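Long-range contacts in single-stranded-DNA-specific exonuclease RecJ (Thermus thermophilus, PDB 2ZXR), which degrades single-stranded DNA in the 5' to 3' direction as a divalent-metal-dependent exonuclease, with no detectable activity on single-stranded RNA: residues L69-D80 and L99-P108; V246-A254 and A293-H304. All coordinates share one frame; numbering follows the deposited sequence.

Contact 1 of 2, residues L69-D80 and L99-P108; sequences LRQGKRIRVHGD and LGADVHPFIP
Ile75 and Val77 exchange four backbone hydrogen bonds with Asp102, His104 and Phe106, as parallel strands do; Ile75 lies opposite Val103 and Val77 opposite Pro105. Ile75 N gives to Asp102 O at 2.7 Å, and His104 N gives to Ile75 O. Val77 N then gives to His104 O, and Phe106 N closes the run on Val77 O. The strands 74-78 and 102-105 run nearly parallel. They are the two strands of a right-handed beta-alpha-beta crossover through helix 83-98. Strand 102-105 is an outermost strand of the parallel sheet in the DHH domain. The pairing runs towards Asp80, a manganese ligand just past strand 74-78.

One side-chain bond continues this pattern. His78 ND1 gives to Phe106 O at 2.7 Å, bent to 133° at the hydrogen and tilted out of the imidazole plane.

Cationic and aromatic groups share one face of the sheet. The Arg76 guanidinium lies flat on the Phe106 ring, planes 10° apart, with CZ 4.2 Å from the ring centroid and off-centre. The bend at chi3 (-95°) turns the guanidinium over this ring. The His104 ring stands nearly upright to the same guanidinium and meets it at an edge. Arg76 CA packs over one face of His104, 4.1 Å from its centroid; Arg74 NH2 lies over the opposite face, toward its rim.

Apolar contacts hold the other face. Val103 CG2 meets Val77 CG2 at 3.5 Å and Ile75 CG2 at 3.8 Å.

Where the two strands begin, one water accepts from Asp102 N at 2.6 Å and donates to Lys73 O.

The two faces thus differ in chemistry. Phe106 and His104 hold the Arg76 guanidinium from two directions, while the other face is aliphatic against helix 83-98.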
loop_
_atom_site.group_PDB
_atom_site.type_symbol
_atom_site.label_atom_id
_atom_site.label_comp_id
_atom_site.label_asym_id
_atom_site.label_seq_id
_atom_site.Cartn_x
_atom_site.Cartn_y
_atom_site.Cartn_z
ATOM N N LEU A 69 7.844 30.644 -26.673
ATOM C CA LEU A 69 9.162 30.236 -27.125
ATOM C C LEU A 69 9.606 30.988 -28.371
ATOM O O LEU A 69 10.708 31.561 -28.416
ATOM C CB LEU A 69 9.142 28.759 -27.444
ATOM C CG LEU A 69 10.426 28.012 -27.159
ATOM C CD1 LEU A 69 11.588 28.527 -27.990
ATOM C CD2 LEU A 69 10.685 28.164 -25.681
ATOM N N ARG A 70 8.751 30.960 -29.392
ATOM C CA ARG A 70 9.086 31.604 -30.653
ATOM C C ARG A 70 9.250 33.107 -30.520
ATOM O O ARG A 70 10.175 33.670 -31.091
ATOM C CB ARG A 70 8.028 31.287 -31.720
ATOM C CG ARG A 70 8.407 31.775 -33.130
ATOM C CD ARG A 70 7.424 31.249 -34.174
ATOM N NE ARG A 70 6.058 31.681 -33.880
ATOM C CZ ARG A 70 5.560 32.857 -34.249
ATOM N NH1 ARG A 70 4.306 33.188 -33.937
ATOM N NH2 ARG A 70 6.322 33.695 -34.953
ATOM N N GLN A 71 8.373 33.748 -29.750
ATOM C CA GLN A 71 8.408 35.202 -29.573
ATOM C C GLN A 71 9.373 35.657 -28.509
ATOM O O GLN A 71 9.482 36.856 -28.225
ATOM C CB GLN A 71 7.012 35.729 -29.247
ATOM C CG GLN A 71 6.002 35.395 -30.326
ATOM C CD GLN A 71 4.620 35.963 -30.049
ATOM O OE1 GLN A 71 3.607 35.308 -30.320
ATOM N NE2 GLN A 71 4.568 37.182 -29.523
ATOM N N GLY A 72 10.058 34.694 -27.904
ATOM C CA GLY A 72 11.024 35.016 -26.876
ATOM C C GLY A 72 10.462 35.660 -25.617
ATOM O O GLY A 72 11.152 36.469 -24.986
ATOM N N LYS A 73 9.233 35.298 -25.248
ATOM C CA LYS A 73 8.593 35.826 -24.042
ATOM C C LYS A 73 9.268 35.274 -22.805
ATOM O O LYS A 73 9.774 34.145 -22.818
ATOM C CB LYS A 73 7.114 35.456 -24.022
ATOM C CG LYS A 73 6.341 36.061 -25.165
ATOM C CD LYS A 73 6.443 37.595 -25.128
ATOM C CE LYS A 73 5.559 38.224 -26.194
ATOM N NZ LYS A 73 5.710 39.699 -26.212
ATOM N N ARG A 74 9.267 36.058 -21.729
ATOM C CA ARG A 74 9.912 35.648 -20.487
ATOM C C ARG A 74 9.002 34.767 -19.628
ATOM O O ARG A 74 7.978 35.213 -19.118
ATOM C CB ARG A 74 10.372 36.887 -19.701
ATOM C CG ARG A 74 11.129 36.548 -18.419
ATOM C CD ARG A 74 12.445 37.333 -18.252
ATOM N NE ARG A 74 13.179 36.842 -17.081
ATOM C CZ ARG A 74 14.373 37.279 -16.687
ATOM N NH1 ARG A 74 15.000 38.232 -17.367
ATOM N NH2 ARG A 74 14.941 36.763 -15.601
ATOM N N ILE A 75 9.406 33.514 -19.471
ATOM C CA ILE A 75 8.657 32.502 -18.713
ATOM C C ILE A 75 9.180 32.328 -17.281
ATOM O O ILE A 75 10.374 32.141 -17.066
ATOM C CB ILE A 75 8.769 31.122 -19.422
ATOM C CG1 ILE A 75 8.241 31.224 -20.852
ATOM C CG2 ILE A 75 7.979 30.068 -18.673
ATOM C CD1 ILE A 75 8.561 30.008 -21.708
ATOM N N ARG A 76 8.294 32.392 -16.299
ATOM C CA ARG A 76 8.739 32.192 -14.916
ATOM C C ARG A 76 8.028 30.960 -14.363
ATOM O O ARG A 76 6.807 30.811 -14.514
ATOM C CB ARG A 76 8.434 33.423 -14.063
ATOM C CG ARG A 76 8.834 33.269 -12.609
ATOM C CD ARG A 76 8.508 34.521 -11.790
ATOM N NE ARG A 76 9.646 35.429 -11.668
ATOM C CZ ARG A 76 9.632 36.554 -10.949
ATOM N NH1 ARG A 76 8.526 36.911 -10.293
ATOM N NH2 ARG A 76 10.730 37.312 -10.870
ATOM N N VAL A 77 8.793 30.074 -13.728
ATOM C CA VAL A 77 8.218 28.835 -13.208
ATOM C C VAL A 77 8.205 28.777 -11.684
ATOM O O VAL A 77 9.221 29.001 -11.036
ATOM C CB VAL A 77 8.987 27.594 -13.758
ATOM C CG1 VAL A 77 8.302 26.299 -13.303
ATOM C CG2 VAL A 77 9.045 27.654 -15.278
ATOM N N HIS A 78 7.050 28.461 -11.110
ATOM C CA HIS A 78 6.951 28.389 -9.651
ATOM C C HIS A 78 6.432 27.053 -9.116
ATOM O O HIS A 78 5.449 26.524 -9.623
ATOM C CB HIS A 78 6.056 29.514 -9.136
ATOM C CG HIS A 78 6.065 29.641 -7.646
ATOM N ND1 HIS A 78 7.225 29.566 -6.904
ATOM C CD2 HIS A 78 5.062 29.831 -6.756
ATOM C CE1 HIS A 78 6.936 29.701 -5.621
ATOM N NE2 HIS A 78 5.630 29.864 -5.504
ATOM N N GLY A 79 7.091 26.536 -8.083
ATOM C CA GLY A 79 6.702 25.280 -7.458
ATOM C C GLY A 79 7.836 24.762 -6.579
ATOM O O GLY A 79 8.755 24.088 -7.058
ATOM N N ASP A 80 7.788 25.058 -5.282
ATOM C CA ASP A 80 8.871 24.633 -4.395
ATOM C C ASP A 80 8.429 24.106 -3.031
ATOM O O ASP A 80 9.240 23.965 -2.116
ATOM C CB ASP A 80 9.822 25.807 -4.191
ATOM C CG ASP A 80 9.123 27.032 -3.607
ATOM O OD1 ASP A 80 9.590 28.155 -3.883
ATOM O OD2 ASP A 80 8.115 26.883 -2.876
ATOM N N LEU A 99 14.808 24.169 -25.142
ATOM C CA LEU A 99 14.213 24.541 -26.424
ATOM C C LEU A 99 14.542 25.996 -26.802
ATOM O O LEU A 99 14.098 26.496 -27.828
ATOM C CB LEU A 99 12.692 24.323 -26.390
ATOM C CG LEU A 99 12.257 22.918 -25.937
ATOM C CD1 LEU A 99 10.762 22.877 -25.760
ATOM C CD2 LEU A 99 12.691 21.876 -26.956
ATOM N N GLY A 100 15.306 26.677 -25.956
ATOM C CA GLY A 100 15.679 28.044 -26.246
ATOM C C GLY A 100 14.757 29.081 -25.640
ATOM O O GLY A 100 14.709 30.214 -26.103
ATOM N N ALA A 101 14.029 28.704 -24.595
ATOM C CA ALA A 101 13.110 29.628 -23.944
ATOM C C ALA A 101 13.855 30.512 -22.969
ATOM O O ALA A 101 14.948 30.164 -22.517
ATOM C CB ALA A 101 12.027 28.851 -23.192
ATOM N N ASP A 102 13.270 31.664 -22.666
ATOM C CA ASP A 102 13.842 32.568 -21.673
ATOM C C ASP A 102 12.977 32.262 -20.442
ATOM O O ASP A 102 11.979 32.922 -20.157
ATOM C CB ASP A 102 13.698 34.030 -22.106
ATOM C CG ASP A 102 14.120 35.008 -21.017
ATOM O OD1 ASP A 102 14.782 34.588 -20.038
ATOM O OD2 ASP A 102 13.793 36.210 -21.143
ATOM N N VAL A 103 13.374 31.219 -19.733
ATOM C CA VAL A 103 12.638 30.738 -18.579
ATOM C C VAL A 103 13.519 30.752 -17.337
ATOM O O VAL A 103 14.731 30.621 -17.419
ATOM C CB VAL A 103 12.126 29.291 -18.869
ATOM C CG1 VAL A 103 13.291 28.397 -19.286
ATOM C CG2 VAL A 103 11.421 28.725 -17.653
ATOM N N HIS A 104 12.912 30.928 -16.177
ATOM C CA HIS A 104 13.690 30.940 -14.947
ATOM C C HIS A 104 12.757 30.535 -13.832
ATOM O O HIS A 104 11.553 30.785 -13.882
ATOM C CB HIS A 104 14.238 32.339 -14.696
ATOM C CG HIS A 104 13.172 33.388 -14.671
ATOM N ND1 HIS A 104 12.562 33.804 -13.504
ATOM C CD2 HIS A 104 12.533 34.031 -15.677
ATOM C CE1 HIS A 104 11.589 34.652 -13.793
ATOM N NE2 HIS A 104 11.550 34.804 -15.105
ATOM N N PRO A 105 13.292 29.881 -12.808
ATOM C CA PRO A 105 12.397 29.484 -11.721
ATOM C C PRO A 105 12.169 30.662 -10.784
ATOM O O PRO A 105 12.983 31.580 -10.721
ATOM C CB PRO A 105 13.164 28.357 -11.047
ATOM C CG PRO A 105 14.577 28.843 -11.161
ATOM C CD PRO A 105 14.671 29.419 -12.569
ATOM N N PHE A 106 11.058 30.651 -10.071
ATOM C CA PHE A 106 10.816 31.722 -9.128
ATOM C C PHE A 106 10.736 31.176 -7.707
ATOM O O PHE A 106 9.736 30.558 -7.329
ATOM C CB PHE A 106 9.525 32.468 -9.460
ATOM C CG PHE A 106 9.156 33.500 -8.436
ATOM C CD1 PHE A 106 10.111 34.407 -7.969
ATOM C CD2 PHE A 106 7.872 33.544 -7.904
ATOM C CE1 PHE A 106 9.798 35.340 -6.983
ATOM C CE2 PHE A 106 7.545 34.473 -6.919
ATOM C CZ PHE A 106 8.512 35.371 -6.458
ATOM N N ILE A 107 11.801 31.379 -6.932
ATOM C CA ILE A 107 11.821 30.940 -5.533
ATOM C C ILE A 107 11.578 32.149 -4.623
ATOM O O ILE A 107 12.395 33.074 -4.556
ATOM C CB ILE A 107 13.178 30.284 -5.129
ATOM C CG1 ILE A 107 13.196 28.803 -5.536
ATOM C CG2 ILE A 107 13.407 30.425 -3.602
ATOM C CD1 ILE A 107 12.255 27.931 -4.734
ATOM N N PRO A 108 10.438 32.158 -3.922
ATOM C CA PRO A 108 10.098 33.259 -3.018
ATOM C C PRO A 108 10.284 32.860 -1.549
ATOM O O PRO A 108 11.087 33.523 -0.852
ATOM C CB PRO A 108 8.645 33.536 -3.374
ATOM C CG PRO A 108 8.101 32.132 -3.570
ATOM C CD PRO A 108 9.247 31.346 -4.235
HETATM O O HOH W 1 12.792 32.288 -26.227
HETATM O O HOH W 2 11.056 32.086 -24.041
#

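Contact 2 of 2, residues V246-A254 and A293-H304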
loop_
_atom_site.group_PDB
_atom_site.type_symbol
_atom_site.label_atom_id
_atom_site.label_comp_id
_atom_site.label_asym_id
_atom_site.label_seq_id
_atom_site.Cartn_x
_atom_site.Cartn_y
_atom_site.Cartn_z
ATOM N N VAL A 246 22.767 15.152 -13.384
ATOM C CA VAL A 246 23.800 14.684 -12.462
ATOM C C VAL A 246 23.463 14.779 -10.982
ATOM O O VAL A 246 23.867 13.925 -10.213
ATOM C CB VAL A 246 25.189 15.378 -12.748
ATOM C CG1 VAL A 246 25.201 16.855 -12.277
ATOM C CG2 VAL A 246 26.291 14.585 -12.051
ATOM N N GLY A 247 22.701 15.793 -10.586
ATOM C CA GLY A 247 22.314 15.941 -9.188
ATOM C C GLY A 247 21.397 14.823 -8.694
ATOM O O GLY A 247 21.512 14.359 -7.549
ATOM N N LEU A 248 20.487 14.382 -9.557
ATOM C CA LEU A 248 19.572 13.318 -9.185
ATOM C C LEU A 248 20.353 12.000 -9.129
ATOM O O LEU A 248 20.201 11.203 -8.207
ATOM C CB LEU A 248 18.441 13.214 -10.207
ATOM C CG LEU A 248 17.458 12.073 -9.918
ATOM C CD1 LEU A 248 16.842 12.259 -8.517
ATOM C CD2 LEU A 248 16.361 12.056 -10.996
ATOM N N ARG A 249 21.194 11.762 -10.123
ATOM C CA ARG A 249 21.969 10.533 -10.112
ATOM C C ARG A 249 22.817 10.458 -8.823
ATOM O O ARG A 249 22.840 9.449 -8.141
ATOM C CB ARG A 249 22.872 10.468 -11.353
ATOM C CG ARG A 249 23.845 9.326 -11.304
ATOM C CD ARG A 249 24.675 9.230 -12.563
ATOM N NE ARG A 249 25.814 8.344 -12.338
ATOM C CZ ARG A 249 26.725 8.043 -13.256
ATOM N NH1 ARG A 249 26.634 8.559 -14.482
ATOM N NH2 ARG A 249 27.729 7.231 -12.940
ATOM N N LEU A 250 23.489 11.548 -8.484
ATOM C CA LEU A 250 24.324 11.598 -7.285
ATOM C C LEU A 250 23.490 11.467 -5.993
ATOM O O LEU A 250 23.914 10.822 -5.039
ATOM C CB LEU A 250 25.136 12.911 -7.291
ATOM C CG LEU A 250 26.686 12.920 -7.283
ATOM C CD1 LEU A 250 27.281 11.839 -8.197
ATOM C CD2 LEU A 250 27.186 14.334 -7.700
ATOM N N LEU A 251 22.309 12.076 -5.939
ATOM C CA LEU A 251 21.522 11.929 -4.716
ATOM C C LEU A 251 21.140 10.448 -4.593
ATOM O O LEU A 251 21.245 9.859 -3.511
ATOM C CB LEU A 251 20.264 12.794 -4.762
ATOM C CG LEU A 251 19.292 12.700 -3.583
ATOM C CD1 LEU A 251 20.024 12.915 -2.235
ATOM C CD2 LEU A 251 18.213 13.779 -3.779
ATOM N N ALA A 252 20.722 9.847 -5.710
ATOM C CA ALA A 252 20.334 8.433 -5.722
ATOM C C ALA A 252 21.492 7.525 -5.265
ATOM O O ALA A 252 21.303 6.651 -4.421
ATOM C CB ALA A 252 19.871 8.037 -7.104
ATOM N N GLU A 253 22.683 7.718 -5.818
ATOM C CA GLU A 253 23.815 6.875 -5.407
ATOM C C GLU A 253 24.153 7.077 -3.929
ATOM O O GLU A 253 24.440 6.110 -3.227
ATOM C CB GLU A 253 25.043 7.180 -6.247
ATOM C CG GLU A 253 24.799 6.973 -7.721
ATOM C CD GLU A 253 25.999 7.326 -8.582
ATOM O OE1 GLU A 253 26.912 8.020 -8.079
ATOM O OE2 GLU A 253 26.013 6.911 -9.765
ATOM N N ALA A 254 24.085 8.320 -3.463
ATOM C CA ALA A 254 24.387 8.638 -2.061
ATOM C C ALA A 254 23.556 7.784 -1.124
ATOM O O ALA A 254 24.041 7.364 -0.071
ATOM C CB ALA A 254 24.118 10.140 -1.755
ATOM N N ALA A 293 28.972 18.470 -11.691
ATOM C CA ALA A 293 28.988 17.383 -10.715
ATOM C C ALA A 293 29.529 17.758 -9.337
ATOM O O ALA A 293 29.044 17.249 -8.324
ATOM C CB ALA A 293 29.772 16.207 -11.277
ATOM N N ALA A 294 30.537 18.632 -9.309
ATOM C CA ALA A 294 31.149 19.070 -8.065
ATOM C C ALA A 294 30.164 19.906 -7.265
ATOM O O ALA A 294 30.071 19.769 -6.065
ATOM C CB ALA A 294 32.406 19.892 -8.359
ATOM N N GLU A 295 29.447 20.793 -7.936
ATOM C CA GLU A 295 28.464 21.610 -7.260
ATOM C C GLU A 295 27.334 20.686 -6.771
ATOM O O GLU A 295 26.850 20.810 -5.651
ATOM C CB GLU A 295 27.919 22.673 -8.214
ATOM C CG GLU A 295 26.752 23.466 -7.634
ATOM C CD GLU A 295 26.088 24.411 -8.639
ATOM O OE1 GLU A 295 26.241 24.209 -9.868
ATOM O OE2 GLU A 295 25.393 25.351 -8.199
ATOM N N ALA A 296 26.920 19.752 -7.617
ATOM C CA ALA A 296 25.861 18.829 -7.229
ATOM C C ALA A 296 26.334 18.033 -5.991
ATOM O O ALA A 296 25.596 17.919 -5.002
ATOM C CB ALA A 296 25.537 17.888 -8.385
ATOM N N GLN A 297 27.560 17.502 -6.042
ATOM C CA GLN A 297 28.109 16.730 -4.916
ATOM C C GLN A 297 27.989 17.531 -3.615
ATOM O O GLN A 297 27.493 17.031 -2.600
ATOM C CB GLN A 297 29.570 16.363 -5.188
ATOM C CG GLN A 297 30.291 15.537 -4.080
ATOM C CD GLN A 297 31.778 15.277 -4.433
ATOM O OE1 GLN A 297 32.579 16.215 -4.563
ATOM N NE2 GLN A 297 32.136 14.015 -4.609
ATOM N N ALA A 298 28.424 18.785 -3.653
ATOM C CA ALA A 298 28.333 19.648 -2.482
ATOM C C ALA A 298 26.871 19.797 -2.019
ATOM O O ALA A 298 26.594 19.744 -0.816
ATOM C CB ALA A 298 28.918 21.034 -2.801
ATOM N N LEU A 299 25.944 19.995 -2.958
ATOM C CA LEU A 299 24.532 20.158 -2.602
ATOM C C LEU A 299 23.955 18.889 -1.989
ATOM O O LEU A 299 23.123 18.959 -1.097
ATOM C CB LEU A 299 23.696 20.587 -3.831
ATOM C CG LEU A 299 23.981 22.029 -4.300
ATOM C CD1 LEU A 299 23.384 22.261 -5.695
ATOM C CD2 LEU A 299 23.411 23.035 -3.295
ATOM N N VAL A 300 24.375 17.725 -2.481
ATOM C CA VAL A 300 23.903 16.471 -1.913
ATOM C C VAL A 300 24.350 16.483 -0.436
ATOM O O VAL A 300 23.581 16.142 0.460
ATOM C CB VAL A 300 24.487 15.245 -2.688
ATOM C CG1 VAL A 300 24.309 13.959 -1.874
ATOM C CG2 VAL A 300 23.737 15.098 -4.046
ATOM N N GLY A 301 25.584 16.908 -0.184
ATOM C CA GLY A 301 26.053 16.987 1.194
ATOM C C GLY A 301 25.136 17.902 1.998
ATOM O O GLY A 301 24.753 17.609 3.137
ATOM N N GLU A 302 24.762 19.024 1.398
ATOM C CA GLU A 302 23.864 19.966 2.062
ATOM C C GLU A 302 22.477 19.325 2.354
ATOM O O GLU A 302 21.938 19.460 3.449
ATOM C CB GLU A 302 23.694 21.208 1.182
ATOM C CG GLU A 302 23.203 22.427 1.897
ATOM C CD GLU A 302 24.343 23.207 2.536
ATOM O OE1 GLU A 302 25.102 22.619 3.345
ATOM O OE2 GLU A 302 24.485 24.410 2.221
ATOM N N LEU A 303 21.885 18.649 1.376
ATOM C CA LEU A 303 20.583 18.020 1.628
ATOM C C LEU A 303 20.735 16.986 2.754
ATOM O O LEU A 303 19.824 16.828 3.564
ATOM C CB LEU A 303 20.010 17.318 0.389
ATOM C CG LEU A 303 19.604 18.053 -0.895
ATOM C CD1 LEU A 303 18.488 17.264 -1.568
ATOM C CD2 LEU A 303 19.137 19.483 -0.603
ATOM N N HIS A 304 21.864 16.280 2.806
ATOM C CA HIS A 304 22.055 15.299 3.886
ATOM C C HIS A 304 22.027 15.986 5.248
ATOM O O HIS A 304 21.458 15.456 6.208
ATOM C CB HIS A 304 23.376 14.558 3.732
ATOM C CG HIS A 304 23.371 13.559 2.618
ATOM N ND1 HIS A 304 24.528 13.047 2.062
ATOM C CD2 HIS A 304 22.344 12.942 1.988
ATOM C CE1 HIS A 304 24.207 12.149 1.144
ATOM N NE2 HIS A 304 22.887 12.067 1.082
#
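Val246 opens the contact against Ala293 and Ala296 of the second helix. Its CG2 reaches Ala293 CB at 3.9 Å, while CG1 turns to Ala296 CB. Gly247 follows, and here the backbones come nearest, with CA atoms of Gly247 and Ala296 5.0 Å apart. Ala296 CB rests on Gly247 CA at 3.9 Å. The axes come within 9.0 Å, at a crossing angle of -44°, consistent with the small Gly247 and Ala296 at this point.

Leu250 is a knob in the hole formed by Ala293, Ala296, Gln297 and Val300. One branch does most of the work: CD2 lies 3.5 Å from Ala293 O and also touches Gln297 CB. Leu251 meets the next turn. Its CB faces Val300 CG2, and its CD2 touches Leu303 CD1 at 4.1 Å, the two side chains crossing at about a right angle. Val300 is the reciprocal knob, set among Gly247, Leu250, Leu251 and Ala254. With chi1 at 165°, its CG1 points to Ala254 and its CG2 to the backbone of Leu251.

Ala254 ends the walk. Its CB touches Val300 CG1 at 3.8 Å and comes to the edge of the His304 imidazole, 3.5 Å from CE1. No hydrogen bond joins the segments, so the interface is held by apolar knobs-into-holes packing.

Neighbouring helices cover its flanks. Leu251 also packs on Ile268 and Ile272 of helix 261-277, and His304 on Arg271. Val300 and Leu303 touch Leu287 of helix 281-289. Leu248 turns from the interface to Asp212 and Val216 of helix 211-220.

Contact 1 closes along the chain before contact 2 opens. Their centres lie 24 Å apart, and their nearest atoms are about 11 Å apart without touching. Helix 281-289 bridges them: Leu285 meets Pro105 and Ile107 of contact 1, while Leu287 meets Val300 and Leu303 of contact 2. Asp80 of contact 1 binds manganese; its side chain is about 9 Å from that of Asp136, another metal ligand, and about 12 Å from the bound magnesium ion. The side chain of Leu303 of contact 2 is about 12 Å from those of Asp80 and Asp82. Contact 1 thus carries a residue of the first manganese site, while contact 2 is helix packing without a metal ligand.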